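Local coordinates for periplasmic molybdate-binding protein (Azotobacter vinelandii, PDB 1ATG) that probably captures molybdate in the periplasm for an ABC transporter and binds tungstate in the same pocket between its two domains, at residues Ile107-Pro112 with Ala120-Leu125. Residues are numbered along the deposited sequence; the frame is centred on the assembly and turned at random. Where two conformers were deposited one is given.
Sequences IAISNP and AGTQVL
Just past the end of strand 107-110, P112 packs on T122 of helix 116-127 with their CA atoms 6.9 Å apart, and within the strand I109 lies nearest G121, CA to CA 6.5 Å. This is helix-on-sheet packing in one domain of a type 2 periplasmic binding protein fold: the strand runs parallel to 140-143 and 160-164, and the chain returns through a short loop into the helix laid against that sheet. G121 has no side chain to stand between strand and helix, and I109 CG2 stays 4.6 Å from G121 CA.

I109 carries the apolar half of the contact and divides its branches between two helix residues one turn apart. With CG1 anti to the carbonyl carbon (chi1 -52°) and the chain then extended (chi2 -175°), CD1 reaches L125 tip to tip, its distance to L125 CD1 being 3.6 Å. Both residues also touch I140 of the neighbouring strand, so their meeting is part of the buried layer between helix and sheet. The other branch, CG2, passes T122 at a slant and lies 3.8 Å from T122 OG1.

Beyond the strand the packing reaches a partly exposed margin. Here the P112 ring and the T122 side chain cross at about a right angle, with T122 OG1 3.8 Å from P112 CG. The hydroxyl's polar partner lies within its own helix: OG1 sits beside the backbone N (chi1 -58°) and hydrogen-bonds to G118 O, one turn back. It keeps that bond although carbons of I109 and P112 pack against it. The P112 side chain lies about 9 Å from the bound tungstate, near the anion pocket but not lining it. On the helix side its closest approach is made by CB, 3.7 Å from T122 OG1.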
loop_
_atom_site.group_PDB
_atom_site.type_symbol
_atom_site.label_atom_id
_atom_site.label_comp_id
_atom_site.label_asym_id
_atom_site.label_seq_id
_atom_site.Cartn_x
_atom_site.Cartn_y
_atom_site.Cartn_z
ATOM N N ILE A 107 0.912 3.354 18.628
ATOM C CA ILE A 107 0.270 3.176 17.335
ATOM C C ILE A 107 1.371 3.134 16.290
ATOM O O ILE A 107 2.233 4.047 16.220
ATOM C CB ILE A 107 -0.748 4.300 17.048
ATOM C CG1 ILE A 107 -1.407 4.048 15.683
ATOM C CG2 ILE A 107 -0.172 5.708 17.135
ATOM C CD1 ILE A 107 -2.639 4.906 15.448
ATOM N N ALA A 108 1.396 2.088 15.485
ATOM C CA ALA A 108 2.360 1.929 14.406
ATOM C C ALA A 108 1.900 2.704 13.183
ATOM O O ALA A 108 0.807 2.444 12.650
ATOM C CB ALA A 108 2.556 0.459 14.068
ATOM N N ILE A 109 2.696 3.688 12.764
ATOM C CA ILE A 109 2.359 4.483 11.585
ATOM C C ILE A 109 3.581 4.480 10.695
ATOM O O ILE A 109 4.689 4.845 11.134
ATOM C CB ILE A 109 1.928 5.921 11.900
ATOM C CG1 ILE A 109 0.811 5.903 12.950
ATOM C CG2 ILE A 109 1.517 6.646 10.623
ATOM C CD1 ILE A 109 0.189 7.233 13.275
ATOM N N SER A 110 3.421 4.073 9.442
ATOM C CA SER A 110 4.590 4.063 8.555
ATOM C C SER A 110 5.046 5.504 8.330
ATOM O O SER A 110 4.296 6.471 8.385
ATOM C CB SER A 110 4.351 3.285 7.282
ATOM O OG SER A 110 3.241 3.717 6.541
ATOM N N ASN A 111 6.347 5.643 8.089
ATOM C CA ASN A 111 6.983 6.950 7.911
ATOM C C ASN A 111 6.308 7.717 6.792
ATOM O O ASN A 111 6.419 7.268 5.647
ATOM C CB ASN A 111 8.453 6.645 7.616
ATOM C CG ASN A 111 9.300 7.882 7.396
ATOM O OD1 ASN A 111 8.786 8.966 7.189
ATOM N ND2 ASN A 111 10.623 7.698 7.501
ATOM N N PRO A 112 5.694 8.848 7.051
ATOM C CA PRO A 112 4.918 9.541 6.039
ATOM C C PRO A 112 5.733 10.151 4.927
ATOM O O PRO A 112 5.184 10.416 3.850
ATOM C CB PRO A 112 4.107 10.562 6.827
ATOM C CG PRO A 112 4.976 10.849 8.012
ATOM C CD PRO A 112 5.535 9.483 8.382
ATOM N N ALA A 120 -1.201 8.829 4.823
ATOM C CA ALA A 120 -2.640 8.785 5.042
ATOM C C ALA A 120 -2.965 8.700 6.524
ATOM O O ALA A 120 -3.838 9.416 7.017
ATOM C CB ALA A 120 -3.275 7.628 4.278
ATOM N N GLY A 121 -2.294 7.808 7.271
ATOM C CA GLY A 121 -2.557 7.693 8.704
ATOM C C GLY A 121 -2.253 8.996 9.440
ATOM O O GLY A 121 -2.983 9.404 10.335
ATOM N N THR A 122 -1.153 9.630 9.047
ATOM C CA THR A 122 -0.790 10.909 9.656
ATOM C C THR A 122 -1.820 11.989 9.355
ATOM O O THR A 122 -2.208 12.748 10.247
ATOM C CB THR A 122 0.601 11.316 9.149
ATOM O OG1 THR A 122 1.539 10.279 9.489
ATOM C CG2 THR A 122 1.067 12.602 9.805
ATOM N N GLN A 123 -2.338 11.990 8.125
ATOM C CA GLN A 123 -3.393 12.910 7.757
ATOM C C GLN A 123 -4.641 12.699 8.606
ATOM O O GLN A 123 -5.300 13.689 8.952
ATOM C CB GLN A 123 -3.746 12.784 6.267
ATOM C CG GLN A 123 -2.670 13.415 5.389
ATOM C CD GLN A 123 -2.863 13.141 3.919
ATOM O OE1 GLN A 123 -3.564 12.216 3.508
ATOM N NE2 GLN A 123 -2.187 13.963 3.094
ATOM N N VAL A 124 -4.980 11.458 8.944
ATOM C CA VAL A 124 -6.132 11.218 9.807
ATOM C C VAL A 124 -5.891 11.825 11.179
ATOM O O VAL A 124 -6.780 12.475 11.737
ATOM C CB VAL A 124 -6.432 9.722 9.926
ATOM C CG1 VAL A 124 -7.513 9.444 10.963
ATOM C CG2 VAL A 124 -6.843 9.178 8.558
ATOM N N LEU A 125 -4.706 11.612 11.761
ATOM C CA LEU A 125 -4.429 12.227 13.061
ATOM C C LEU A 125 -4.487 13.748 12.992
ATOM O O LEU A 125 -5.014 14.391 13.906
ATOM C CB LEU A 125 -3.091 11.758 13.617
ATOM C CG LEU A 125 -2.983 10.253 13.899
ATOM C CD1 LEU A 125 -1.638 10.000 14.564
ATOM C CD2 LEU A 125 -4.119 9.741 14.759
#